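Local coordinates for protein terminal oxygenase component of carbazole (Janthinobacterium sp., PDB 7BUG) that catalyses, as the terminal oxygenase of carbazole 1,9a-dioxygenase, the angular dioxygenation of carbazole, using a Rieske [2Fe-2S] cluster and a mononuclear iron, at residues A16-A21 and K348-E353; W171-E176 and E338-F343; K271-P274 and M280-F283; L300-A305 and K311-E316. One frame throughout, in Å; residues are numbered along the deposited sequence.

The four contacts form two touching pairs. Interactions 1 and 2 have centres 12 Å apart and touch: Val19 O lies 2.8 Å from Arg172 NH1, a probable hydrogen bond. Both also reach a second subunit. Interactions 3 and 4 have centres 13 Å apart. Both reach the same antiparallel sheet through neighbouring strands, joined by a probable hydrogen bond of 2.8 Å between Met281 O and Gly301 N. Interactions 1 and 4 lie on opposite sides of the chain's centre, with centres 40 Å from each other. The mononuclear iron is near both pairs. In interaction 2 the side chain of Met340 is about 10 Å from the bound Fe(II) ion. In interaction 3 the side chain of Gln282 is about 8 Å from the bound Fe(II) ion.

Interaction 1 (A16-A21 and K348-E353); sequences APYVDA and KGWVNE
Tyr18 and Val19 of the short N-terminal helix 16-20 pack on Trp350 of helix 349-352, which follows helix 331-344 in the chain. The motif is an offset edge-to-face aromatic pair with a CH-pi contact beside it. No hydrogen bond links the two segments. The tight part is Val19. Its CG1 stands 4.0 Å from the centroid of the five-membered ring of Trp350 and only 24° off the ring normal. The other methyl, CG2, lies above the same face, nearer the rim, 4.0 Å from Trp350 CD2. Both valine methyls thus rest on one face, CG1 over the five-membered ring and CG2 toward its junction with the six-membered ring. The Tyr18 part is slighter. One ring edge is turned toward the indole, with planes at 83° and the six-membered ring centroid 5.7 Å from that of Tyr18. The tyrosine hydroxyl is occupied by Glu176 OE2 and Trp365 NE1, which helps fix the ring. On the outer side, Glu353 follows the helix and is partly exposed. It pairs with Arg366 and makes a weak, long ion pair with Arg72 of the second subunit. An alanine in place of Trp350 would probably take the aromatic face away from the Val19 methyls and the Tyr18 edge and open a gap between the two helices. The Tyr18 ring gets its place from chi1 of 177°, which sets CG opposite the backbone N. Its CE2 then comes to 3.8 Å from Trp350 CZ3.

Interaction 2 (W171-E176 and E338-F343); sequences WRLAVE and EAMVDF
Residues 171-176 of helix 171-179 meet residues 338-343 of helix 331-344 with the CA atoms of Leu173 and Met340 6.9 Å apart, next to a kink where the N atoms of Asp342 and Phe343 have no bond to the preceding turn. The contact is apolar and is carried by Leu173, Met340 and Val341. Leu173 points across, with CG opposite its carbonyl carbon (chi1 -61°), and inserts its CD1 at the Met340-Val341 link. This methyl is 3.9 Å from Val341 CA. It is also 4.0 Å from Met340 CB and 4.2 Å from Val341 CG2. The second methyl, CD2, sits 4.2 Å from Met340 CB, so the leucine fork touches the root of the methionine with both branches. Met340 runs the opposite way along Leu173. Its chain turns at the thioether (chi3 -68°), and this bend brings CE to 3.8 Å from Leu173 O. The methionine tip therefore rests on helix backbone while the leucine tip rests on the backbone of the other helix. Val341 is a lesser partner at the margin and also packs on Ser169. Beyond the contact, Met340 touches Tyr92 of the second subunit, and Glu176 forms salt bridges with Arg366 and with Arg72 of the second subunit. The Met340 side chain is about 8 Å from that of His183, an iron ligand. The arrangement belongs to the subunit junction of the trimeric Rieske oxygenases, where the [2Fe-2S] domain of one subunit faces the mononuclear iron of the next.

Interaction 3 (K271-P274 and M280-F283); sequences KVNP and MMQF
Lys271 to Asn273 and Met281 to Phe283 pair as the two antiparallel strands of a beta hairpin within the seven-stranded sheet of the catalytic domain. The axes of strands 271-273 and 281-283 run at 175° and approach to 4.8 Å. Val272 and Gln282 form a hydrogen-bonded pair. Val272 N gives a bond of 2.8 Å to Gln282 O, and Gln282 N returns one of 2.9 Å to Val272 O. Both are nearly straight and lie in the carbonyl plane. Lys271 and Phe283 form the next, non-hydrogen-bonded pair. This is the curved sheet of the Bet v 1-like fold. The side chains of Val272 and Gln282 lie on one face of it, and the Gln282 side chain is about 8 Å from the Fe(II) ion. On the other face, Lys271 is extended and lies alongside Phe283, with CD 3.8 Å from Phe283 CE2. Further out, Lys271 CE meets Met281 SD at 3.9 Å, and NZ bonds to Pro151 O. An alanine at Lys271 would probably leave Pro151 O without this donor and uncover the flank of the Phe283 ring. Met281 holds CG between its backbone N and carbonyl carbon (chi1 50°) and bends at the thioether. Its CE is thereby placed 3.5 Å from Asn273 OD1. Pro274, after a cis peptide bond, brings its CB to 3.3 Å from Met280 O.

Interaction 4 (L300-A305 and K311-E316); sequences LGKPCA and KKYEQE
The strand that comes last in the chain order of the catalytic sheet, 293-303, leads through a short turn into the long helix 307-327, which folds back against the sheet as in Bet v 1-like domains. Tyr313 of that helix reaches down to Leu300, Lys302 and Cys304. The strand and helix segments run at 152° to each other, with axes 10.0 Å apart. The tyrosine bridges this distance because CG sits opposite the backbone N (chi1 175°) and the ring points to the strand. Its hydroxyl donates a hydrogen bond of 2.7 Å to Leu300 O. The donor stands almost directly above the carbonyl plane, with a C=O...donor angle of 92°, and does not use a lone pair. The carbonyl oxygen in turn lies in the plane of the tyrosine ring, at its edge. Leu300 CB also crowds the hydroxyl, 3.3 Å from Tyr313 OH. Lys302 covers one ring face. Its CB lies over the ring centre, 3.7 Å from the centroid, a CH-pi contact. The lysine chain then runs back past the ring toward the helix, and CD reaches 3.6 Å from Tyr313 CD1. The tyrosine side chain also packs on Glu159 and Leu161 of the neighbouring strand 158-167. On the helix itself, Lys312 NZ forms a salt bridge of 3.2 Å with Glu316 OE2, one turn on. Near the base of the tyrosine, Cys304 SG lies obliquely to the ring, 5.0 Å from its centroid, a sulfur-aromatic contact, and packs 3.8 Å from Tyr313 CB.

Interaction 1 (A16-A21 and K348-E353)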
loop_
_atom_site.group_PDB
_atom_site.type_symbol
_atom_site.label_atom_id
_atom_site.label_comp_id
_atom_site.label_asym_id
_atom_site.label_seq_id
_atom_site.Cartn_x
_atom_site.Cartn_y
_atom_site.Cartn_z
ATOM N N ALA A 16 -10.778 -4.819 -27.402
ATOM C CA ALA A 16 -9.498 -4.442 -26.783
ATOM C C ALA A 16 -9.530 -2.985 -26.313
ATOM O O ALA A 16 -9.009 -2.711 -25.231
ATOM C CB ALA A 16 -8.339 -4.663 -27.722
ATOM N N PRO A 17 -10.133 -2.017 -27.037
ATOM C CA PRO A 17 -10.134 -0.625 -26.557
ATOM C C PRO A 17 -10.884 -0.500 -25.221
ATOM O O PRO A 17 -10.443 0.224 -24.356
ATOM C CB PRO A 17 -10.828 0.159 -27.670
ATOM C CG PRO A 17 -10.528 -0.694 -28.927
ATOM C CD PRO A 17 -10.673 -2.117 -28.412
ATOM N N TYR A 18 -11.954 -1.245 -25.089
ATOM C CA TYR A 18 -12.748 -1.268 -23.812
ATOM C C TYR A 18 -11.882 -1.783 -22.674
ATOM O O TYR A 18 -11.932 -1.212 -21.572
ATOM C CB TYR A 18 -13.970 -2.137 -23.995
ATOM C CG TYR A 18 -14.805 -2.288 -22.752
ATOM C CD1 TYR A 18 -15.612 -1.275 -22.305
ATOM C CD2 TYR A 18 -14.744 -3.447 -22.022
ATOM C CE1 TYR A 18 -16.408 -1.458 -21.173
ATOM C CE2 TYR A 18 -15.527 -3.653 -20.911
ATOM C CZ TYR A 18 -16.384 -2.670 -20.494
ATOM O OH TYR A 18 -17.267 -2.858 -19.463
ATOM N N VAL A 19 -11.135 -2.877 -22.895
ATOM C CA VAL A 19 -10.220 -3.423 -21.855
ATOM C C VAL A 19 -9.107 -2.420 -21.555
ATOM O O VAL A 19 -8.654 -2.316 -20.394
ATOM C CB VAL A 19 -9.681 -4.801 -22.277
ATOM C CG1 VAL A 19 -8.610 -5.234 -21.318
ATOM C CG2 VAL A 19 -10.819 -5.778 -22.356
ATOM N N ASP A 20 -8.680 -1.617 -22.531
ATOM C CA ASP A 20 -7.645 -0.615 -22.265
ATOM C C ASP A 20 -8.209 0.551 -21.435
ATOM O O ASP A 20 -7.407 1.318 -20.814
ATOM C CB ASP A 20 -7.096 -0.075 -23.584
ATOM C CG ASP A 20 -5.746 0.550 -23.445
ATOM O OD1 ASP A 20 -4.967 0.059 -22.623
ATOM O OD2 ASP A 20 -5.466 1.455 -24.261
ATOM N N ALA A 21 -9.519 0.749 -21.447
ATOM C CA ALA A 21 -10.145 1.987 -20.918
ATOM C C ALA A 21 -10.347 1.943 -19.391
ATOM O O ALA A 21 -11.431 2.251 -18.894
ATOM C CB ALA A 21 -11.373 2.338 -21.700
ATOM N N LYS A 348 -6.249 -9.637 -15.654
ATOM C CA LYS A 348 -6.290 -11.047 -16.132
ATOM C C LYS A 348 -7.745 -11.533 -16.262
ATOM O O LYS A 348 -8.013 -12.411 -17.102
ATOM C CB LYS A 348 -5.461 -11.949 -15.218
ATOM C CG LYS A 348 -3.962 -11.704 -15.294
ATOM C CD LYS A 348 -3.141 -12.740 -14.545
ATOM C CE LYS A 348 -1.711 -12.300 -14.286
ATOM N NZ LYS A 348 -1.009 -13.267 -13.400
ATOM N N GLY A 349 -8.699 -11.001 -15.497
ATOM C CA GLY A 349 -10.080 -11.539 -15.549
ATOM C C GLY A 349 -10.698 -11.357 -16.943
ATOM O O GLY A 349 -11.555 -12.172 -17.341
ATOM N N TRP A 350 -10.209 -10.373 -17.741
ATOM C CA TRP A 350 -10.706 -10.139 -19.108
ATOM C C TRP A 350 -10.327 -11.321 -19.995
ATOM O O TRP A 350 -11.063 -11.594 -20.967
ATOM C CB TRP A 350 -10.179 -8.818 -19.696
ATOM C CG TRP A 350 -10.487 -7.631 -18.841
ATOM C CD1 TRP A 350 -9.568 -6.905 -18.134
ATOM C CD2 TRP A 350 -11.758 -6.997 -18.643
ATOM N NE1 TRP A 350 -10.196 -5.901 -17.459
ATOM C CE2 TRP A 350 -11.524 -5.889 -17.793
ATOM C CE3 TRP A 350 -13.054 -7.214 -19.108
ATOM C CZ2 TRP A 350 -12.553 -5.054 -17.366
ATOM C CZ3 TRP A 350 -14.086 -6.411 -18.668
ATOM C CH2 TRP A 350 -13.822 -5.339 -17.807
ATOM N N VAL A 351 -9.250 -12.033 -19.643
ATOM C CA VAL A 351 -8.831 -13.225 -20.433
ATOM C C VAL A 351 -9.445 -14.486 -19.815
ATOM O O VAL A 351 -9.879 -15.397 -20.583
ATOM C CB VAL A 351 -7.301 -13.306 -20.524
ATOM C CG1 VAL A 351 -6.868 -14.556 -21.263
ATOM C CG2 VAL A 351 -6.732 -12.068 -21.197
ATOM N N ASN A 352 -9.554 -14.523 -18.486
ATOM C CA ASN A 352 -9.847 -15.790 -17.771
ATOM C C ASN A 352 -11.335 -15.991 -17.455
ATOM O O ASN A 352 -11.706 -17.149 -17.160
ATOM C CB ASN A 352 -8.983 -15.905 -16.511
ATOM C CG ASN A 352 -7.501 -15.998 -16.812
ATOM O OD1 ASN A 352 -6.664 -15.546 -16.023
ATOM N ND2 ASN A 352 -7.171 -16.594 -17.941
ATOM N N GLU A 353 -12.213 -14.995 -17.586
ATOM C CA GLU A 353 -13.667 -15.161 -17.384
ATOM C C GLU A 353 -14.225 -16.228 -18.358
ATOM O O GLU A 353 -13.649 -16.457 -19.452
ATOM C CB GLU A 353 -14.396 -13.834 -17.588
ATOM C CG GLU A 353 -14.224 -13.350 -19.014
ATOM C CD GLU A 353 -14.793 -11.983 -19.344
ATOM O OE1 GLU A 353 -15.050 -11.177 -18.411
ATOM O OE2 GLU A 353 -14.982 -11.740 -20.579
#

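Interaction 2 (W171-E176 and E338-F343)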
loop_
_atom_site.group_PDB
_atom_site.type_symbol
_atom_site.label_atom_id
_atom_site.label_comp_id
_atom_site.label_asym_id
_atom_site.label_seq_id
_atom_site.Cartn_x
_atom_site.Cartn_y
_atom_site.Cartn_z
ATOM N N TRP A 171 -15.115 1.368 -12.865
ATOM C CA TRP A 171 -16.388 1.744 -13.483
ATOM C C TRP A 171 -16.936 0.621 -14.360
ATOM O O TRP A 171 -18.153 0.530 -14.465
ATOM C CB TRP A 171 -16.239 3.070 -14.293
ATOM C CG TRP A 171 -15.421 2.927 -15.544
ATOM C CD1 TRP A 171 -14.073 2.834 -15.679
ATOM C CD2 TRP A 171 -15.951 2.834 -16.877
ATOM N NE1 TRP A 171 -13.729 2.690 -17.015
ATOM C CE2 TRP A 171 -14.867 2.694 -17.762
ATOM C CE3 TRP A 171 -17.251 2.879 -17.366
ATOM C CZ2 TRP A 171 -15.055 2.614 -19.155
ATOM C CZ3 TRP A 171 -17.449 2.753 -18.725
ATOM C CH2 TRP A 171 -16.357 2.626 -19.593
ATOM N N ARG A 172 -16.104 -0.119 -15.075
ATOM C CA ARG A 172 -16.628 -1.136 -16.021
ATOM C C ARG A 172 -17.293 -2.293 -15.278
ATOM O O ARG A 172 -18.262 -2.879 -15.797
ATOM C CB ARG A 172 -15.473 -1.640 -16.867
ATOM C CG ARG A 172 -14.954 -0.519 -17.765
ATOM C CD ARG A 172 -13.624 -0.901 -18.398
ATOM N NE ARG A 172 -12.590 -1.158 -17.399
ATOM C CZ ARG A 172 -11.382 -1.584 -17.633
ATOM N NH1 ARG A 172 -10.991 -1.829 -18.882
ATOM N NH2 ARG A 172 -10.566 -1.817 -16.633
ATOM N N LEU A 173 -16.785 -2.610 -14.102
ATOM C CA LEU A 173 -17.433 -3.702 -13.314
ATOM C C LEU A 173 -18.844 -3.248 -12.917
ATOM O O LEU A 173 -19.766 -4.038 -12.956
ATOM C CB LEU A 173 -16.542 -3.987 -12.100
ATOM C CG LEU A 173 -15.130 -4.466 -12.427
ATOM C CD1 LEU A 173 -14.359 -4.757 -11.134
ATOM C CD2 LEU A 173 -15.165 -5.663 -13.362
ATOM N N ALA A 174 -19.035 -1.949 -12.665
ATOM C CA ALA A 174 -20.332 -1.349 -12.333
ATOM C C ALA A 174 -21.269 -1.371 -13.556
ATOM O O ALA A 174 -22.429 -1.787 -13.469
ATOM C CB ALA A 174 -20.111 0.077 -11.848
ATOM N N VAL A 175 -20.757 -0.942 -14.731
ATOM C CA VAL A 175 -21.570 -0.935 -15.967
ATOM C C VAL A 175 -22.060 -2.346 -16.243
ATOM O O VAL A 175 -23.260 -2.547 -16.553
ATOM C CB VAL A 175 -20.760 -0.437 -17.170
ATOM C CG1 VAL A 175 -21.552 -0.630 -18.460
ATOM C CG2 VAL A 175 -20.423 1.028 -17.004
ATOM N N GLU A 176 -21.158 -3.321 -16.154
ATOM C CA GLU A 176 -21.493 -4.703 -16.570
ATOM C C GLU A 176 -22.492 -5.276 -15.586
ATOM O O GLU A 176 -23.464 -5.877 -16.069
ATOM C CB GLU A 176 -20.245 -5.527 -16.769
ATOM C CG GLU A 176 -19.437 -4.991 -17.921
ATOM C CD GLU A 176 -18.276 -5.868 -18.341
ATOM O OE1 GLU A 176 -18.182 -7.072 -17.847
ATOM O OE2 GLU A 176 -17.484 -5.419 -19.172
ATOM N N GLU A 338 -17.933 -4.912 -5.932
ATOM C CA GLU A 338 -16.770 -5.032 -5.044
ATOM C C GLU A 338 -16.228 -6.468 -5.158
ATOM O O GLU A 338 -15.001 -6.639 -5.120
ATOM C CB GLU A 338 -17.134 -4.636 -3.608
ATOM C CG GLU A 338 -17.441 -3.144 -3.430
ATOM C CD GLU A 338 -17.990 -2.787 -2.047
ATOM O OE1 GLU A 338 -18.549 -3.681 -1.379
ATOM O OE2 GLU A 338 -17.867 -1.640 -1.642
ATOM N N ALA A 339 -17.099 -7.450 -5.299
ATOM C CA ALA A 339 -16.686 -8.864 -5.349
ATOM C C ALA A 339 -15.936 -9.192 -6.651
ATOM O O ALA A 339 -15.222 -10.225 -6.686
ATOM C CB ALA A 339 -17.861 -9.790 -5.167
ATOM N N MET A 340 -16.106 -8.384 -7.712
ATOM C CA MET A 340 -15.450 -8.654 -9.003
ATOM C C MET A 340 -14.041 -8.014 -9.047
ATOM O O MET A 340 -13.276 -8.290 -9.976
ATOM C CB MET A 340 -16.284 -8.150 -10.181
ATOM C CG MET A 340 -17.330 -9.175 -10.591
ATOM S SD MET A 340 -18.164 -8.797 -12.180
ATOM C CE MET A 340 -18.981 -7.375 -11.427
ATOM N N VAL A 341 -13.742 -7.167 -8.094
ATOM C CA VAL A 341 -12.473 -6.375 -8.158
ATOM C C VAL A 341 -11.251 -7.287 -8.271
ATOM O O VAL A 341 -10.417 -7.040 -9.143
ATOM C CB VAL A 341 -12.359 -5.411 -6.958
ATOM C CG1 VAL A 341 -10.956 -4.882 -6.832
ATOM C CG2 VAL A 341 -13.411 -4.289 -7.045
ATOM N N ASP A 342 -11.092 -8.301 -7.412
ATOM C CA ASP A 342 -9.819 -9.062 -7.364
ATOM C C ASP A 342 -9.568 -9.719 -8.727
ATOM O O ASP A 342 -8.449 -9.750 -9.193
ATOM C CB ASP A 342 -9.837 -10.106 -6.235
ATOM C CG ASP A 342 -9.926 -9.451 -4.868
ATOM O OD1 ASP A 342 -9.387 -8.325 -4.707
ATOM O OD2 ASP A 342 -10.521 -10.023 -3.985
ATOM N N PHE A 343 -10.591 -10.289 -9.345
ATOM C CA PHE A 343 -10.387 -11.109 -10.554
ATOM C C PHE A 343 -9.940 -10.223 -11.703
ATOM O O PHE A 343 -9.196 -10.730 -12.589
ATOM C CB PHE A 343 -11.656 -11.848 -10.917
ATOM C CG PHE A 343 -11.558 -12.876 -12.022
ATOM C CD1 PHE A 343 -10.663 -13.926 -11.936
ATOM C CD2 PHE A 343 -12.423 -12.836 -13.096
ATOM C CE1 PHE A 343 -10.664 -14.938 -12.891
ATOM C CE2 PHE A 343 -12.428 -13.849 -14.047
ATOM C CZ PHE A 343 -11.493 -14.858 -13.975
#

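Interaction 3 (K271-P274 and M280-F283)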
loop_
_atom_site.group_PDB
_atom_site.type_symbol
_atom_site.label_atom_id
_atom_site.label_comp_id
_atom_site.label_asym_id
_atom_site.label_seq_id
_atom_site.Cartn_x
_atom_site.Cartn_y
_atom_site.Cartn_z
ATOM N N LYS A 271 -30.342 2.820 -18.524
ATOM C CA LYS A 271 -31.760 3.210 -18.452
ATOM C C LYS A 271 -32.604 1.958 -18.279
ATOM O O LYS A 271 -32.476 1.019 -19.077
ATOM C CB LYS A 271 -32.153 3.960 -19.717
ATOM C CG LYS A 271 -33.626 4.343 -19.742
ATOM C CD LYS A 271 -34.030 5.062 -21.000
ATOM C CE LYS A 271 -35.521 5.220 -21.108
ATOM N NZ LYS A 271 -35.907 5.960 -22.330
ATOM N N VAL A 272 -33.440 1.981 -17.247
ATOM C CA VAL A 272 -34.379 0.856 -16.990
ATOM C C VAL A 272 -35.782 1.435 -16.899
ATOM O O VAL A 272 -36.027 2.318 -16.064
ATOM C CB VAL A 272 -34.037 0.098 -15.703
ATOM C CG1 VAL A 272 -34.979 -1.098 -15.511
ATOM C CG2 VAL A 272 -32.586 -0.317 -15.630
ATOM N N ASN A 273 -36.632 0.978 -17.798
ATOM C CA ASN A 273 -37.973 1.565 -17.990
ATOM C C ASN A 273 -39.014 0.464 -18.078
ATOM O O ASN A 273 -38.902 -0.393 -18.959
ATOM C CB ASN A 273 -38.044 2.332 -19.309
ATOM C CG ASN A 273 -39.363 3.051 -19.447
ATOM O OD1 ASN A 273 -39.988 3.426 -18.459
ATOM N ND2 ASN A 273 -39.771 3.266 -20.672
ATOM N N PRO A 274 -40.045 0.464 -17.212
ATOM C CA PRO A 274 -40.133 1.330 -16.045
ATOM C C PRO A 274 -39.409 0.684 -14.850
ATOM O O PRO A 274 -39.195 -0.499 -14.820
ATOM C CB PRO A 274 -41.664 1.431 -15.839
ATOM C CG PRO A 274 -42.199 0.109 -16.278
ATOM C CD PRO A 274 -41.243 -0.382 -17.347
ATOM N N MET A 280 -42.412 5.229 -13.455
ATOM C CA MET A 280 -41.123 5.960 -13.384
ATOM C C MET A 280 -40.021 5.170 -14.092
ATOM O O MET A 280 -40.240 4.032 -14.498
ATOM C CB MET A 280 -40.792 6.317 -11.935
ATOM C CG MET A 280 -40.494 5.197 -11.030
ATOM S SD MET A 280 -40.763 5.710 -9.254
ATOM C CE MET A 280 -40.024 7.308 -9.124
ATOM N N MET A 281 -38.858 5.793 -14.278
ATOM C CA MET A 281 -37.730 5.080 -14.891
ATOM C C MET A 281 -36.441 5.382 -14.135
ATOM O O MET A 281 -36.401 6.324 -13.372
ATOM C CB MET A 281 -37.574 5.401 -16.377
ATOM C CG MET A 281 -37.577 6.824 -16.720
ATOM S SD MET A 281 -37.823 7.027 -18.546
ATOM C CE MET A 281 -39.606 6.896 -18.701
ATOM N N GLN A 282 -35.477 4.482 -14.270
ATOM C CA GLN A 282 -34.203 4.655 -13.556
ATOM C C GLN A 282 -33.094 4.947 -14.568
ATOM O O GLN A 282 -32.974 4.216 -15.542
ATOM C CB GLN A 282 -33.946 3.440 -12.673
ATOM C CG GLN A 282 -32.668 3.536 -11.872
ATOM C CD GLN A 282 -32.629 2.690 -10.614
ATOM O OE1 GLN A 282 -33.675 2.276 -10.109
ATOM N NE2 GLN A 282 -31.428 2.423 -10.095
ATOM N N PHE A 283 -32.311 5.979 -14.304
ATOM C CA PHE A 283 -31.100 6.253 -15.110
ATOM C C PHE A 283 -29.926 6.287 -14.140
ATOM O O PHE A 283 -29.952 7.048 -13.163
ATOM C CB PHE A 283 -31.208 7.586 -15.848
ATOM C CG PHE A 283 -32.491 7.921 -16.577
ATOM C CD1 PHE A 283 -33.528 8.591 -15.928
ATOM C CD2 PHE A 283 -32.649 7.625 -17.927
ATOM C CE1 PHE A 283 -34.677 8.964 -16.621
ATOM C CE2 PHE A 283 -33.792 8.021 -18.612
ATOM C CZ PHE A 283 -34.783 8.716 -17.965
#

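Interaction 4 (L300-A305 and K311-E316)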
loop_
_atom_site.group_PDB
_atom_site.type_symbol
_atom_site.label_atom_id
_atom_site.label_comp_id
_atom_site.label_asym_id
_atom_site.label_seq_id
_atom_site.Cartn_x
_atom_site.Cartn_y
_atom_site.Cartn_z
ATOM N N LEU A 300 -33.887 8.680 -10.560
ATOM C CA LEU A 300 -35.214 8.195 -10.963
ATOM C C LEU A 300 -35.928 9.371 -11.616
ATOM O O LEU A 300 -35.868 10.505 -11.081
ATOM C CB LEU A 300 -36.018 7.712 -9.749
ATOM C CG LEU A 300 -35.399 6.540 -8.985
ATOM C CD1 LEU A 300 -36.295 6.183 -7.788
ATOM C CD2 LEU A 300 -35.234 5.342 -9.883
ATOM N N GLY A 301 -36.542 9.080 -12.731
ATOM C CA GLY A 301 -37.303 10.080 -13.480
ATOM C C GLY A 301 -38.777 9.764 -13.495
ATOM O O GLY A 301 -39.119 8.591 -13.694
ATOM N N LYS A 302 -39.607 10.801 -13.378
ATOM C CA LYS A 302 -41.064 10.638 -13.568
ATOM C C LYS A 302 -41.574 11.877 -14.277
ATOM O O LYS A 302 -41.270 12.984 -13.840
ATOM C CB LYS A 302 -41.735 10.534 -12.200
ATOM C CG LYS A 302 -43.227 10.260 -12.260
ATOM C CD LYS A 302 -43.813 10.098 -10.874
ATOM C CE LYS A 302 -45.215 9.541 -10.875
ATOM N NZ LYS A 302 -45.984 10.092 -12.005
ATOM N N PRO A 303 -42.319 11.736 -15.389
ATOM C CA PRO A 303 -43.014 12.895 -15.950
ATOM C C PRO A 303 -43.928 13.527 -14.903
ATOM O O PRO A 303 -44.738 12.846 -14.256
ATOM C CB PRO A 303 -43.801 12.311 -17.113
ATOM C CG PRO A 303 -43.065 11.020 -17.467
ATOM C CD PRO A 303 -42.575 10.490 -16.137
ATOM N N CYS A 304 -43.792 14.832 -14.744
ATOM C CA CYS A 304 -44.590 15.672 -13.821
ATOM C C CYS A 304 -45.005 16.930 -14.593
ATOM O O CYS A 304 -44.117 17.597 -15.187
ATOM C CB CYS A 304 -43.797 16.110 -12.600
ATOM S SG CYS A 304 -43.324 14.728 -11.533
ATOM N N ALA A 305 -46.300 17.213 -14.623
ATOM C CA ALA A 305 -46.894 18.247 -15.493
ATOM C C ALA A 305 -46.776 19.615 -14.821
ATOM O O ALA A 305 -46.789 20.628 -15.537
ATOM C CB ALA A 305 -48.323 17.885 -15.787
ATOM N N LYS A 311 -44.123 17.959 -6.535
ATOM C CA LYS A 311 -44.061 17.906 -5.041
ATOM C C LYS A 311 -44.446 16.502 -4.550
ATOM O O LYS A 311 -43.772 15.995 -3.639
ATOM C CB LYS A 311 -44.980 18.954 -4.396
ATOM C CG LYS A 311 -44.404 20.368 -4.356
ATOM C CD LYS A 311 -43.190 20.508 -3.442
ATOM C CE LYS A 311 -42.410 21.789 -3.678
ATOM N NZ LYS A 311 -41.147 21.829 -2.895
ATOM N N LYS A 312 -45.485 15.927 -5.151
ATOM C CA LYS A 312 -46.006 14.565 -4.859
ATOM C C LYS A 312 -44.909 13.534 -5.190
ATOM O O LYS A 312 -44.672 12.603 -4.399
ATOM C CB LYS A 312 -47.273 14.327 -5.680
ATOM C CG LYS A 312 -47.842 12.920 -5.607
ATOM C CD LYS A 312 -49.361 12.874 -5.614
ATOM C CE LYS A 312 -49.888 11.497 -5.276
ATOM N NZ LYS A 312 -49.480 10.514 -6.303
ATOM N N TYR A 313 -44.214 13.726 -6.307
ATOM C CA TYR A 313 -43.081 12.837 -6.681
ATOM C C TYR A 313 -41.949 13.003 -5.649
ATOM O O TYR A 313 -41.424 11.970 -5.161
ATOM C CB TYR A 313 -42.674 13.133 -8.123
ATOM C CG TYR A 313 -41.456 12.367 -8.553
ATOM C CD1 TYR A 313 -41.414 11.000 -8.372
ATOM C CD2 TYR A 313 -40.403 12.997 -9.208
ATOM C CE1 TYR A 313 -40.307 10.269 -8.755
ATOM C CE2 TYR A 313 -39.290 12.275 -9.599
ATOM C CZ TYR A 313 -39.272 10.906 -9.407
ATOM O OH TYR A 313 -38.208 10.148 -9.806
ATOM N N GLU A 314 -41.546 14.219 -5.299
ATOM C CA GLU A 314 -40.464 14.467 -4.310
ATOM C C GLU A 314 -40.783 13.766 -2.986
ATOM O O GLU A 314 -39.867 13.230 -2.350
ATOM C CB GLU A 314 -40.238 15.953 -4.057
ATOM C CG GLU A 314 -39.732 16.704 -5.282
ATOM C CD GLU A 314 -39.484 18.201 -5.104
ATOM O OE1 GLU A 314 -40.002 18.810 -4.132
ATOM O OE2 GLU A 314 -38.780 18.759 -5.950
ATOM N N GLN A 315 -42.046 13.797 -2.571
ATOM C CA GLN A 315 -42.461 13.219 -1.275
ATOM C C GLN A 315 -42.378 11.692 -1.367
ATOM O O GLN A 315 -41.830 11.110 -0.426
ATOM C CB GLN A 315 -43.832 13.781 -0.886
ATOM C CG GLN A 315 -43.679 15.189 -0.323
ATOM C CD GLN A 315 -44.942 16.011 -0.421
ATOM O OE1 GLN A 315 -46.046 15.477 -0.549
ATOM N NE2 GLN A 315 -44.781 17.328 -0.371
ATOM N N GLU A 316 -42.834 11.092 -2.467
ATOM C CA GLU A 316 -42.754 9.617 -2.650
ATOM C C GLU A 316 -41.273 9.220 -2.778
ATOM O O GLU A 316 -40.902 8.116 -2.319
ATOM C CB GLU A 316 -43.491 9.107 -3.889
ATOM C CG GLU A 316 -45.004 9.212 -3.879
ATOM C CD GLU A 316 -45.666 8.597 -5.104
ATOM O OE1 GLU A 316 -45.098 7.632 -5.689
ATOM O OE2 GLU A 316 -46.740 9.088 -5.492
#